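Local coordinates for protein TsrD (Streptomyces laurentii, PDB 5X7L) that is of unknown function but has the SnoaL-like fold of the NTF2 clan, with helices packed on a curved antiparallel sheet, at residues M13-A18 and P25-H30; P34-P39 and E48-A53; I109-D114 and Q119-M124. All coordinates share one frame; numbering follows the deposited sequence.

Contact 1: residues M13-A18 and P25-H30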
HETATM    1  N   MSE B  13       3.453   4.893 -16.797  1.00 12.97           N
HETATM    2  CA  MSE B  13       4.327   4.583 -15.669  1.00 13.18           C
HETATM    3  C   MSE B  13       5.774   4.910 -15.966  1.00 12.61           C
HETATM    4  O   MSE B  13       6.493   5.355 -15.077  1.00 13.50           O
HETATM    5  CB  MSE B  13       4.214   3.116 -15.265  1.00 13.68           C
HETATM    6  CG  MSE B  13       2.901   2.785 -14.568  1.00 14.83           C
HETATM    7 SE   MSE B  13       2.553   3.895 -12.990  0.80 15.76          SE
HETATM    8  CE  MSE B  13       4.280   3.721 -12.086  1.00 15.09           C
ATOM      9  N   GLU B  14       6.218   4.704 -17.205  1.00 13.28           N
ATOM     10  CA  GLU B  14       7.596   5.053 -17.564  1.00 14.98           C
ATOM     11  C   GLU B  14       7.837   6.550 -17.367  1.00 13.36           C
ATOM     12  O   GLU B  14       8.872   6.959 -16.839  1.00 13.86           O
ATOM     13  CB  GLU B  14       7.916   4.642 -19.003  1.00 17.11           C
ATOM     14  CG  GLU B  14       8.033   3.139 -19.195  1.00 19.78           C
ATOM     15  N   HIS B  15       6.870   7.365 -17.773  1.00 13.13           N
ATOM     16  CA  HIS B  15       6.971   8.803 -17.556  1.00 13.27           C
ATOM     17  C   HIS B  15       6.934   9.160 -16.075  1.00 11.94           C
ATOM     18  O   HIS B  15       7.684  10.026 -15.628  1.00 12.74           O
ATOM     19  CB  HIS B  15       5.861   9.544 -18.295  1.00 14.54           C
ATOM     20  CG  HIS B  15       6.106   9.676 -19.763  1.00 16.55           C
ATOM     21  ND1 HIS B  15       7.107  10.470 -20.279  1.00 18.33           N
ATOM     22  CD2 HIS B  15       5.481   9.122 -20.828  1.00 19.28           C
ATOM     23  CE1 HIS B  15       7.088  10.402 -21.598  1.00 21.89           C
ATOM     24  NE2 HIS B  15       6.110   9.590 -21.957  1.00 21.26           N
ATOM     25  N   PHE B  16       6.063   8.499 -15.320  1.00 11.86           N
ATOM     26  CA  PHE B  16       5.954   8.759 -13.886  1.00 11.80           C
ATOM     27  C   PHE B  16       7.295   8.499 -13.198  1.00 11.91           C
ATOM     28  O   PHE B  16       7.798   9.336 -12.449  1.00 12.27           O
ATOM     29  CB  PHE B  16       4.852   7.897 -13.268  1.00 11.89           C
ATOM     30  CG  PHE B  16       4.614   8.162 -11.809  1.00 11.61           C
ATOM     31  CD1 PHE B  16       3.808   9.217 -11.405  1.00 13.21           C
ATOM     32  CD2 PHE B  16       5.189   7.355 -10.839  1.00 12.54           C
ATOM     33  CE1 PHE B  16       3.582   9.461 -10.060  1.00 14.02           C
ATOM     34  CE2 PHE B  16       4.969   7.595  -9.495  1.00 12.36           C
ATOM     35  CZ  PHE B  16       4.165   8.650  -9.104  1.00 13.64           C
ATOM     36  N   LEU B  17       7.885   7.341 -13.477  1.00 12.66           N
ATOM     37  CA  LEU B  17       9.170   6.978 -12.885  1.00 13.26           C
ATOM     38  C   LEU B  17      10.266   7.961 -13.289  1.00 13.40           C
ATOM     39  O   LEU B  17      11.082   8.365 -12.456  1.00 14.01           O
ATOM     40  CB  LEU B  17       9.567   5.559 -13.289  1.00 13.74           C
ATOM     41  CG  LEU B  17       8.636   4.433 -12.829  1.00 14.55           C
ATOM     42  CD1 LEU B  17       9.005   3.145 -13.547  1.00 16.85           C
ATOM     43  CD2 LEU B  17       8.670   4.246 -11.318  1.00 15.15           C
ATOM     44  N   ALA B  18      10.280   8.348 -14.562  1.00 13.24           N
ATOM     45  CA  ALA B  18      11.311   9.248 -15.077  1.00 13.86           C
ATOM     46  C   ALA B  18      11.249  10.629 -14.418  1.00 12.97           C
ATOM     47  O   ALA B  18      12.280  11.263 -14.208  1.00 14.26           O
ATOM     48  CB  ALA B  18      11.202   9.375 -16.588  1.00 15.48           C
ATOM     49  N   PRO B  25      10.091  17.565 -13.724  1.00 14.62           N
ATOM     50  CA  PRO B  25       8.628  17.567 -13.668  1.00 15.25           C
ATOM     51  C   PRO B  25       7.937  17.473 -15.027  1.00 13.25           C
ATOM     52  O   PRO B  25       6.767  17.114 -15.070  1.00 13.51           O
ATOM     53  CB  PRO B  25       8.306  18.908 -12.999  1.00 17.26           C
ATOM     54  CG  PRO B  25       9.522  19.242 -12.211  1.00 18.15           C
ATOM     55  CD  PRO B  25      10.667  18.739 -13.044  1.00 15.77           C
ATOM     56  N   ARG B  26       8.631  17.784 -16.122  1.00 13.26           N
ATOM     57  CA  ARG B  26       7.995  17.740 -17.442  1.00 13.19           C
ATOM     58  C   ARG B  26       7.472  16.347 -17.806  1.00 12.54           C
ATOM     59  O   ARG B  26       6.492  16.225 -18.542  1.00 12.98           O
ATOM     60  CB  ARG B  26       8.948  18.245 -18.525  1.00 12.82           C
ATOM     61  CG  ARG B  26       9.280  19.723 -18.396  1.00 13.05           C
ATOM     62  CD  ARG B  26      10.321  20.154 -19.408  1.00 13.18           C
ATOM     63  NE  ARG B  26      11.584  19.459 -19.184  1.00 13.80           N
ATOM     64  CZ  ARG B  26      12.705  19.694 -19.857  1.00 14.41           C
ATOM     65  NH1 ARG B  26      12.740  20.618 -20.811  1.00 15.10           N
ATOM     66  NH2 ARG B  26      13.797  18.998 -19.567  1.00 16.94           N
ATOM     67  N   HIS B  27       8.102  15.300 -17.286  1.00 12.06           N
ATOM     68  CA  HIS B  27       7.589  13.951 -17.508  1.00 12.80           C
ATOM     69  C   HIS B  27       6.155  13.780 -17.003  1.00 12.08           C
ATOM     70  O   HIS B  27       5.397  12.968 -17.542  1.00 13.00           O
ATOM     71  CB  HIS B  27       8.490  12.920 -16.843  1.00 13.31           C
ATOM     72  CG  HIS B  27       9.711  12.599 -17.637  1.00 16.42           C
ATOM     73  ND1 HIS B  27       9.656  11.910 -18.828  1.00 18.65           N
ATOM     74  CD2 HIS B  27      11.018  12.868 -17.416  1.00 17.24           C
ATOM     75  CE1 HIS B  27      10.877  11.769 -19.310  1.00 21.32           C
ATOM     76  NE2 HIS B  27      11.722  12.341 -18.471  1.00 21.11           N
ATOM     77  N   LEU B  28       5.780  14.533 -15.971  1.00 12.32           N
ATOM     78  CA  LEU B  28       4.424  14.455 -15.430  1.00 12.67           C
ATOM     79  C   LEU B  28       3.368  14.912 -16.429  1.00 12.04           C
ATOM     80  O   LEU B  28       2.216  14.497 -16.346  1.00 13.13           O
ATOM     81  CB  LEU B  28       4.294  15.275 -14.147  1.00 12.98           C
ATOM     82  CG  LEU B  28       5.183  14.825 -12.989  1.00 13.77           C
ATOM     83  CD1 LEU B  28       4.913  15.697 -11.776  1.00 15.63           C
ATOM     84  CD2 LEU B  28       4.966  13.352 -12.653  1.00 13.97           C
ATOM     85  N   ASP B  29       3.746  15.762 -17.375  1.00 11.56           N
ATOM     86  CA  ASP B  29       2.782  16.226 -18.365  1.00 12.00           C
ATOM     87  C   ASP B  29       2.312  15.088 -19.260  1.00 12.51           C
ATOM     88  O   ASP B  29       1.257  15.179 -19.886  1.00 13.16           O
ATOM     89  CB  ASP B  29       3.377  17.359 -19.194  1.00 12.21           C
ATOM     90  CG  ASP B  29       3.644  18.585 -18.359  1.00 12.63           C
ATOM     91  OD1 ASP B  29       2.709  19.033 -17.660  1.00 13.72           O
ATOM     92  OD2 ASP B  29       4.788  19.083 -18.366  1.00 13.25           O
ATOM     93  N   HIS B  30       3.091  14.013 -19.304  1.00 12.25           N
ATOM     94  CA  HIS B  30       2.774  12.868 -20.142  1.00 12.92           C
ATOM     95  C   HIS B  30       2.112  11.726 -19.386  1.00 13.25           C
ATOM     96  O   HIS B  30       1.794  10.703 -19.985  1.00 15.46           O
ATOM     97  CB  HIS B  30       4.043  12.387 -20.840  1.00 13.65           C
ATOM     98  CG  HIS B  30       4.698  13.457 -21.647  1.00 15.78           C
ATOM     99  ND1 HIS B  30       4.364  13.704 -22.961  1.00 18.36           N
ATOM    100  CD2 HIS B  30       5.622  14.388 -21.312  1.00 16.39           C
ATOM    101  CE1 HIS B  30       5.077  14.722 -23.409  1.00 18.99           C
ATOM    102  NE2 HIS B  30       5.844  15.159 -22.427  1.00 18.39           N
TER
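H15 projects from helix 6-22 toward H27 and H30. Its CB lies 3.5 Å from H27 O. CG turns away from the carbonyl carbon (chi1 -77°), which carries the ring toward the segment P25-H30. CG and CD2 then each sit 3.6 Å from H30 CB. That methylene lies over the centre of the ring, close to its normal, so it is a CH-pi contact. ND1 is at the ring edge, where it meets H27 ND1 at 3.3 Å in the planes of both rings. The hydrogen bond is fairly straight (164°), and either nitrogen could be the donor. CE1 and NE2 pass near H30 CG, and the rings of H15 and H30 form an offset stack with planes 21° apart. The three histidines are an aromatic cluster that ties helix 6-22 of this SnoaL-like fold to the turn following it. H27 is held from a second side: A18 CB sits over the centre of its ring, 3.5 Å from the centroid. H27 NE2 is bonded to E22 of the same helix, so both ring nitrogens are engaged and the ring's rotation is fixed. Deeper in, F16 CD1 touches L28 CD2 at 4.5 Å, on the side facing helix 47-60.

Contact 2: residues P34-P39 and E48-A53; sequences PEYRHP and EGMRAA
M50, a selenomethionine, reaches from helix 47-60 to the rings of Y36 and H38. The packed part is small: one side chain against two rings. M50 CG lies 3.8 Å from Y36 CD2 and 3.9 Å from Y36 CE2, approaching the ring obliquely. The selenium is 5.1 Å from the Y36 ring centroid and 41° off its normal, a Met-aromatic contact. It also meets H38 CD2 at 3.8 Å, this time at the ring edge and near its plane. The chain of M50 bends at chi2 (-67°) and again at chi3, which brings the selenium beside both rings. CG of Y36 and of H38 is anti to its own N, which turns the rings toward M50. Their polar ends bond elsewhere: Y36 OH to H120, H38 ND1 to the backbone N of N40. The looser side lies toward E48 and R51, whose side chains pair with each other. R51 NH1 reaches E48 OE2 at 2.8 Å, the acceptor lying in the guanidinium plane, and R51 also bridges to D29. The contact joins strand 36-37 and the loop after it to helix 47-60, with F16 and Y20 of helix 6-22 against M50 and F110 of strand 101-113 against Y36.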
ATOM      1  N   PRO B  34      -3.915  17.440 -16.028  1.00 12.24           N
ATOM      2  CA  PRO B  34      -3.680  18.818 -15.576  1.00 12.79           C
ATOM      3  C   PRO B  34      -4.521  19.211 -14.354  1.00 12.68           C
ATOM      4  O   PRO B  34      -4.108  20.068 -13.576  1.00 12.92           O
ATOM      5  CB  PRO B  34      -4.068  19.659 -16.799  1.00 13.51           C
ATOM      6  CG  PRO B  34      -3.827  18.755 -17.957  1.00 14.16           C
ATOM      7  CD  PRO B  34      -4.222  17.384 -17.468  1.00 13.24           C
ATOM      8  N   GLU B  35      -5.674  18.571 -14.186  1.00 13.08           N
ATOM      9  CA  GLU B  35      -6.560  18.828 -13.050  1.00 14.07           C
ATOM     10  C   GLU B  35      -6.427  17.733 -11.986  1.00 13.59           C
ATOM     11  O   GLU B  35      -7.400  17.379 -11.316  1.00 14.59           O
ATOM     12  CB  GLU B  35      -8.011  18.947 -13.524  1.00 16.03           C
ATOM     13  CG  GLU B  35      -8.214  20.059 -14.544  1.00 19.52           C
ATOM     14  CD  GLU B  35      -9.652  20.180 -15.002  1.00 26.76           C
ATOM     15  OE1 GLU B  35     -10.141  19.258 -15.688  1.00 29.63           O
ATOM     16  OE2 GLU B  35     -10.292  21.200 -14.681  1.00 31.71           O
ATOM     17  N   TYR B  36      -5.207  17.218 -11.832  1.00 13.25           N
ATOM     18  CA  TYR B  36      -4.895  16.184 -10.850  1.00 12.76           C
ATOM     19  C   TYR B  36      -5.451  16.517  -9.471  1.00 13.16           C
ATOM     20  O   TYR B  36      -5.380  17.664  -9.027  1.00 14.35           O
ATOM     21  CB  TYR B  36      -3.380  15.994 -10.744  1.00 12.46           C
ATOM     22  CG  TYR B  36      -3.015  14.673 -10.124  1.00 12.17           C
ATOM     23  CD1 TYR B  36      -2.951  13.528 -10.903  1.00 12.65           C
ATOM     24  CD2 TYR B  36      -2.764  14.556  -8.761  1.00 13.10           C
ATOM     25  CE1 TYR B  36      -2.644  12.301 -10.350  1.00 12.87           C
ATOM     26  CE2 TYR B  36      -2.448  13.329  -8.198  1.00 13.06           C
ATOM     27  CZ  TYR B  36      -2.390  12.206  -9.003  1.00 13.14           C
ATOM     28  OH  TYR B  36      -2.082  10.978  -8.472  1.00 14.20           O
ATOM     29  N   ARG B  37      -5.984  15.504  -8.794  1.00 13.27           N
ATOM     30  CA  ARG B  37      -6.602  15.694  -7.486  1.00 13.66           C
ATOM     31  C   ARG B  37      -5.821  14.943  -6.414  1.00 13.64           C
ATOM     32  O   ARG B  37      -6.113  13.788  -6.116  1.00 15.05           O
ATOM     33  CB  ARG B  37      -8.060  15.218  -7.511  1.00 14.28           C
ATOM     34  CG  ARG B  37      -8.914  15.871  -8.591  1.00 14.95           C
ATOM     35  CD  ARG B  37     -10.355  15.377  -8.564  1.00 15.04           C
ATOM     36  NE  ARG B  37     -10.473  13.946  -8.844  1.00 14.84           N
ATOM     37  CZ  ARG B  37     -10.617  13.407 -10.055  1.00 14.86           C
ATOM     38  NH1 ARG B  37     -10.651  14.168 -11.143  1.00 15.45           N
ATOM     39  NH2 ARG B  37     -10.725  12.091 -10.181  1.00 15.55           N
ATOM     40  N   HIS B  38      -4.817  15.596  -5.836  1.00 13.90           N
ATOM     41  CA  HIS B  38      -4.052  14.982  -4.756  1.00 13.91           C
ATOM     42  C   HIS B  38      -4.962  14.805  -3.533  1.00 13.43           C
ATOM     43  O   HIS B  38      -5.709  15.722  -3.184  1.00 14.92           O
ATOM     44  CB  HIS B  38      -2.837  15.839  -4.399  1.00 14.11           C
ATOM     45  CG  HIS B  38      -1.803  15.115  -3.598  1.00 14.28           C
ATOM     46  ND1 HIS B  38      -2.010  14.726  -2.293  1.00 14.74           N
ATOM     47  CD2 HIS B  38      -0.551  14.713  -3.916  1.00 14.89           C
ATOM     48  CE1 HIS B  38      -0.934  14.110  -1.842  1.00 15.56           C
ATOM     49  NE2 HIS B  38      -0.032  14.089  -2.807  1.00 15.81           N
ATOM     50  N   PRO B  39      -4.914  13.628  -2.878  1.00 13.84           N
ATOM     51  CA  PRO B  39      -5.804  13.383  -1.731  1.00 14.66           C
ATOM     52  C   PRO B  39      -5.535  14.248  -0.492  1.00 14.91           C
ATOM     53  O   PRO B  39      -6.404  14.355   0.369  1.00 16.59           O
ATOM     54  CB  PRO B  39      -5.558  11.904  -1.406  1.00 15.03           C
ATOM     55  CG  PRO B  39      -4.215  11.602  -1.975  1.00 14.35           C
ATOM     56  CD  PRO B  39      -4.133  12.428  -3.223  1.00 14.81           C
ATOM     57  N   GLU B  48       0.158  21.086 -10.674  1.00 12.58           N
ATOM     58  CA  GLU B  48       1.169  21.853  -9.937  1.00 13.06           C
ATOM     59  C   GLU B  48       1.508  21.232  -8.579  1.00 13.71           C
ATOM     60  O   GLU B  48       2.650  21.311  -8.132  1.00 14.80           O
ATOM     61  CB  GLU B  48       0.741  23.311  -9.758  1.00 14.14           C
ATOM     62  CG  GLU B  48       1.018  24.177 -10.981  1.00 15.59           C
ATOM     63  CD  GLU B  48       2.476  24.593 -11.095  1.00 15.75           C
ATOM     64  OE1 GLU B  48       2.972  25.270 -10.173  1.00 17.01           O
ATOM     65  OE2 GLU B  48       3.136  24.252 -12.104  1.00 16.69           O
ATOM     66  N   GLY B  49       0.528  20.612  -7.926  1.00 13.39           N
ATOM     67  CA  GLY B  49       0.782  19.946  -6.656  1.00 14.65           C
ATOM     68  C   GLY B  49       1.802  18.825  -6.782  1.00 14.51           C
ATOM     69  O   GLY B  49       2.645  18.635  -5.902  1.00 15.81           O
HETATM   70  N   MSE B  50       1.726  18.080  -7.879  1.00 14.57           N
HETATM   71  CA  MSE B  50       2.663  16.984  -8.113  1.00 14.38           C
HETATM   72  C   MSE B  50       3.996  17.479  -8.634  1.00 13.76           C
HETATM   73  O   MSE B  50       5.033  16.897  -8.316  1.00 14.84           O
HETATM   74  CB  MSE B  50       2.048  15.950  -9.051  1.00 15.08           C
HETATM   75  CG  MSE B  50       0.951  15.134  -8.368  1.00 17.23           C
HETATM   76 SE   MSE B  50       1.648  13.958  -6.945  0.72 21.04          SE
HETATM   77  CE  MSE B  50       2.426  12.563  -8.073  0.86 22.38           C
ATOM     78  N   ARG B  51       3.994  18.548  -9.428  1.00 13.36           N
ATOM     79  CA  ARG B  51       5.251  19.168  -9.843  1.00 14.35           C
ATOM     80  C   ARG B  51       6.039  19.640  -8.622  1.00 14.41           C
ATOM     81  O   ARG B  51       7.262  19.494  -8.566  1.00 15.06           O
ATOM     82  CB  ARG B  51       4.999  20.344 -10.782  1.00 14.08           C
ATOM     83  CG  ARG B  51       4.369  19.963 -12.107  1.00 13.67           C
ATOM     84  CD  ARG B  51       3.937  21.199 -12.864  1.00 13.76           C
ATOM     85  NE  ARG B  51       3.388  20.874 -14.173  1.00 12.48           N
ATOM     86  CZ  ARG B  51       2.762  21.742 -14.961  1.00 12.13           C
ATOM     87  NH1 ARG B  51       2.560  22.992 -14.561  1.00 13.34           N
ATOM     88  NH2 ARG B  51       2.328  21.358 -16.153  1.00 12.26           N
ATOM     89  N   ALA B  52       5.330  20.203  -7.646  1.00 14.62           N
ATOM     90  CA  ALA B  52       5.959  20.662  -6.407  1.00 15.23           C
ATOM     91  C   ALA B  52       6.616  19.507  -5.647  1.00 15.03           C
ATOM     92  O   ALA B  52       7.689  19.671  -5.063  1.00 15.96           O
ATOM     93  CB  ALA B  52       4.939  21.369  -5.523  1.00 16.28           C
ATOM     94  N   ALA B  53       5.973  18.345  -5.656  1.00 14.76           N
ATOM     95  CA  ALA B  53       6.548  17.161  -5.019  1.00 15.84           C
ATOM     96  C   ALA B  53       7.875  16.767  -5.674  1.00 15.69           C
ATOM     97  O   ALA B  53       8.847  16.472  -4.979  1.00 16.58           O
ATOM     98  CB  ALA B  53       5.564  15.999  -5.055  1.00 17.19           C
TER

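Contact 3: residues I109-D114 and Q119-M124; sequences IFLIED and QHWDEM
I109 and W121 form an antiparallel hydrogen-bonded pair in the hairpin of strands 101-113 and 116-124. I109 N gives a nearly straight bond to W121 O (2.8 Å, 172°), and W121 N returns one to I109 O at 2.9 Å in the carbonyl plane. L111 N bonds Q119 O at 3.0 Å, tilted 30° from the carbonyl plane. F110 and H120 form the next, non-hydrogen-bonded pair. Weaker CA-H...O contacts add to the ladder: H120 CA lies 3.1 Å from I109 O, and F110 CA also approaches Q119 O. Apolar contacts form on both faces. On one, the W121 ring leans back over the neighbouring strand. Its CE3 meets I109 CG2 at 4.0 Å and its CZ3 meets L111 CB at 3.9 Å, while Q119 CG covers one face near the rim. On the other, F110 CD1 packs against H120 CB at 3.8 Å. Polar ends are held from outside: Q119 OE1 by R37 and H120 ND1 by Y36. R81 of the second subunit makes a cation-pi contact with W121. The chemistry implies a division of labour: backbone bonds join the strands, the W121 face meets the partner subunit, and the F110 and H120 face turns to the protein's interior.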
ATOM      1  N   ILE B 109      -2.358   3.402  -6.131  1.00 10.12           N
ATOM      2  CA  ILE B 109      -3.467   3.081  -7.017  1.00 10.20           C
ATOM      3  C   ILE B 109      -3.879   4.369  -7.709  1.00 10.03           C
ATOM      4  O   ILE B 109      -4.252   5.332  -7.045  1.00 10.89           O
ATOM      5  CB  ILE B 109      -4.665   2.489  -6.254  1.00 10.44           C
ATOM      6  CG1 ILE B 109      -4.237   1.225  -5.503  1.00 10.87           C
ATOM      7  CG2 ILE B 109      -5.812   2.200  -7.215  1.00 11.43           C
ATOM      8  CD1 ILE B 109      -5.308   0.641  -4.612  1.00 12.64           C
ATOM      9  N   PHE B 110      -3.802   4.384  -9.037  1.00 10.80           N
ATOM     10  CA  PHE B 110      -4.173   5.551  -9.830  1.00 11.23           C
ATOM     11  C   PHE B 110      -5.511   5.348 -10.523  1.00 11.21           C
ATOM     12  O   PHE B 110      -5.793   4.269 -11.048  1.00 11.83           O
ATOM     13  CB  PHE B 110      -3.133   5.833 -10.910  1.00 11.85           C
ATOM     14  CG  PHE B 110      -1.779   6.207 -10.388  1.00 11.40           C
ATOM     15  CD1 PHE B 110      -1.537   7.481  -9.896  1.00 11.92           C
ATOM     16  CD2 PHE B 110      -0.734   5.295 -10.423  1.00 12.55           C
ATOM     17  CE1 PHE B 110      -0.280   7.835  -9.432  1.00 13.09           C
ATOM     18  CE2 PHE B 110       0.525   5.645  -9.957  1.00 13.11           C
ATOM     19  CZ  PHE B 110       0.751   6.917  -9.465  1.00 13.26           C
ATOM     20  N   LEU B 111      -6.317   6.405 -10.529  1.00 11.31           N
ATOM     21  CA  LEU B 111      -7.521   6.489 -11.347  1.00 11.67           C
ATOM     22  C   LEU B 111      -7.174   7.165 -12.670  1.00 11.37           C
ATOM     23  O   LEU B 111      -6.576   8.240 -12.682  1.00 12.55           O
ATOM     24  CB  LEU B 111      -8.601   7.290 -10.617  1.00 13.06           C
ATOM     25  CG  LEU B 111      -9.923   7.540 -11.348  1.00 14.15           C
ATOM     26  CD1 LEU B 111     -10.680   6.239 -11.569  1.00 15.81           C
ATOM     27  CD2 LEU B 111     -10.772   8.540 -10.570  1.00 16.24           C
ATOM     28  N   ILE B 112      -7.556   6.534 -13.776  1.00 11.88           N
ATOM     29  CA  ILE B 112      -7.291   7.060 -15.112  1.00 12.90           C
ATOM     30  C   ILE B 112      -8.512   7.810 -15.645  1.00 13.28           C
ATOM     31  O   ILE B 112      -9.605   7.248 -15.723  1.00 13.87           O
ATOM     32  CB  ILE B 112      -6.906   5.924 -16.086  1.00 13.37           C
ATOM     33  CG1 ILE B 112      -5.671   5.176 -15.570  1.00 13.97           C
ATOM     34  CG2 ILE B 112      -6.657   6.470 -17.489  1.00 14.18           C
ATOM     35  CD1 ILE B 112      -5.469   3.814 -16.197  1.00 14.83           C
ATOM     36  N   GLU B 113      -8.310   9.079 -15.997  1.00 13.90           N
ATOM     37  CA  GLU B 113      -9.330   9.911 -16.637  1.00 14.46           C
ATOM     38  C   GLU B 113      -8.698  10.622 -17.813  1.00 15.02           C
ATOM     39  O   GLU B 113      -7.597  11.158 -17.693  1.00 15.49           O
ATOM     40  CB  GLU B 113      -9.890  10.956 -15.673  1.00 15.67           C
ATOM     41  CG  GLU B 113     -10.724  10.386 -14.545  1.00 16.73           C
ATOM     42  CD  GLU B 113     -11.193  11.441 -13.558  1.00 17.21           C
ATOM     43  OE1 GLU B 113     -10.799  12.621 -13.685  1.00 17.64           O
ATOM     44  OE2 GLU B 113     -11.954  11.081 -12.638  1.00 17.77           O
ATOM     45  N   ASP B 114      -9.395  10.632 -18.945  1.00 16.79           N
ATOM     46  CA  ASP B 114      -8.897  11.290 -20.149  1.00 17.51           C
ATOM     47  C   ASP B 114      -7.497  10.786 -20.508  1.00 16.33           C
ATOM     48  O   ASP B 114      -6.644  11.555 -20.947  1.00 17.26           O
ATOM     49  CB  ASP B 114      -8.892  12.813 -19.968  1.00 19.17           C
ATOM     50  CG  ASP B 114     -10.257  13.361 -19.598  1.00 21.78           C
ATOM     51  OD1 ASP B 114     -11.244  13.019 -20.282  1.00 22.92           O
ATOM     52  OD2 ASP B 114     -10.344  14.133 -18.620  1.00 23.44           O
ATOM     53  N   GLN B 119      -5.952  10.962 -10.078  1.00 12.11           N
ATOM     54  CA  GLN B 119      -6.111  10.874  -8.643  1.00 13.05           C
ATOM     55  C   GLN B 119      -5.401   9.608  -8.173  1.00 11.50           C
ATOM     56  O   GLN B 119      -5.217   8.686  -8.964  1.00 12.16           O
ATOM     57  CB  GLN B 119      -7.611  10.862  -8.338  1.00 18.67           C
ATOM     58  CG  GLN B 119      -8.044  10.225  -7.056  1.00 18.58           C
ATOM     59  CD  GLN B 119      -9.526  10.386  -6.794  1.00 15.91           C
ATOM     60  OE1 GLN B 119     -10.329  10.667  -7.695  1.00 15.79           O
ATOM     61  NE2 GLN B 119      -9.897  10.217  -5.545  1.00 16.14           N
ATOM     62  N   HIS B 120      -4.983   9.562  -6.910  1.00 11.61           N
ATOM     63  CA  HIS B 120      -4.387   8.344  -6.363  1.00 11.07           C
ATOM     64  C   HIS B 120      -4.803   8.083  -4.926  1.00 10.79           C
ATOM     65  O   HIS B 120      -5.249   8.983  -4.214  1.00 11.71           O
ATOM     66  CB  HIS B 120      -2.854   8.379  -6.443  1.00 11.73           C
ATOM     67  CG  HIS B 120      -2.214   9.333  -5.483  1.00 11.84           C
ATOM     68  ND1 HIS B 120      -1.846  10.610  -5.845  1.00 12.10           N
ATOM     69  CD2 HIS B 120      -1.879   9.198  -4.178  1.00 12.82           C
ATOM     70  CE1 HIS B 120      -1.310  11.221  -4.804  1.00 12.94           C
ATOM     71  NE2 HIS B 120      -1.323  10.389  -3.779  1.00 12.89           N
ATOM     72  N   TRP B 121      -4.640   6.822  -4.535  1.00 10.83           N
ATOM     73  CA  TRP B 121      -4.721   6.360  -3.157  1.00 10.86           C
ATOM     74  C   TRP B 121      -3.453   5.555  -2.946  1.00 11.05           C
ATOM     75  O   TRP B 121      -3.082   4.762  -3.809  1.00 13.68           O
ATOM     76  CB  TRP B 121      -5.931   5.458  -2.929  1.00 11.35           C
ATOM     77  CG  TRP B 121      -7.248   6.050  -3.303  1.00 11.11           C
ATOM     78  CD1 TRP B 121      -8.144   6.648  -2.465  1.00 11.65           C
ATOM     79  CD2 TRP B 121      -7.832   6.090  -4.613  1.00 11.56           C
ATOM     80  NE1 TRP B 121      -9.249   7.059  -3.171  1.00 12.53           N
ATOM     81  CE2 TRP B 121      -9.084   6.728  -4.490  1.00 12.09           C
ATOM     82  CE3 TRP B 121      -7.419   5.645  -5.877  1.00 11.76           C
ATOM     83  CZ2 TRP B 121      -9.928   6.934  -5.580  1.00 12.87           C
ATOM     84  CZ3 TRP B 121      -8.260   5.851  -6.961  1.00 12.36           C
ATOM     85  CH2 TRP B 121      -9.502   6.489  -6.803  1.00 12.98           C
ATOM     86  N   ASP B 122      -2.782   5.728  -1.818  1.00 11.58           N
ATOM     87  CA  ASP B 122      -1.496   5.068  -1.643  1.00 12.11           C
ATOM     88  C   ASP B 122      -1.255   4.615  -0.215  1.00 11.26           C
ATOM     89  O   ASP B 122      -1.934   5.054   0.715  1.00 12.68           O
ATOM     90  CB  ASP B 122      -0.367   6.001  -2.077  1.00 14.18           C
ATOM     91  CG  ASP B 122      -0.198   7.174  -1.143  1.00 17.58           C
ATOM     92  OD1 ASP B 122      -1.104   8.031  -1.095  1.00 19.69           O
ATOM     93  OD2 ASP B 122       0.839   7.239  -0.455  1.00 21.14           O
ATOM     94  N   GLU B 123      -0.289   3.713  -0.069  1.00 11.50           N
ATOM     95  CA  GLU B 123       0.319   3.411   1.218  1.00 11.82           C
ATOM     96  C   GLU B 123       1.823   3.282   1.010  1.00 11.60           C
ATOM     97  O   GLU B 123       2.277   2.689   0.029  1.00 12.89           O
ATOM     98  CB  GLU B 123      -0.228   2.119   1.825  1.00 12.82           C
ATOM     99  CG  GLU B 123      -1.726   2.097   2.091  1.00 13.29           C
ATOM    100  CD  GLU B 123      -2.188   3.062   3.170  1.00 12.97           C
ATOM    101  OE1 GLU B 123      -1.357   3.655   3.888  1.00 14.46           O
ATOM    102  OE2 GLU B 123      -3.416   3.224   3.297  1.00 14.05           O
HETATM  103  N   MSE B 124       2.589   3.856   1.933  1.00 13.34           N
HETATM  104  CA  MSE B 124       4.050   3.777   1.926  1.00 13.18           C
HETATM  105  C   MSE B 124       4.485   3.322   3.302  1.00 12.43           C
HETATM  106  O   MSE B 124       3.808   3.608   4.292  1.00 13.48           O
HETATM  107  CB  MSE B 124       4.665   5.142   1.573  1.00 14.89           C
HETATM  108  CG  MSE B 124       6.182   5.212   1.782  1.00 16.67           C
HETATM  109 SE   MSE B 124       6.964   6.960   1.349  0.57 19.77          SE
HETATM  110  CE  MSE B 124       7.090   6.558  -0.540  1.00 19.12           C
TER

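Along the chain the contacts come in series, 1 then 2 then 3. Their centres lie about 13 Å (contacts 1 and 2), 15 Å (1 and 3) and 12 Å (2 and 3) apart, all within one SnoaL-like fold. Contact 1 packs helix 6-22 against the turn after it. Contact 2 packs strand 36-37 and the following loop against helix 47-60. Contact 3 pairs strand 101-113 with 116-124, the outermost strand of the sheet in this chain. Each touches the other two, through the D29-R51 salt bridge, the F16-F110 ring pair and the R37-Q119 bond. F16, M50 and H120 each lie near a bound isopropyl alcohol, probably from the crystallisation liquor, consistent with a pocket between helices and sheet.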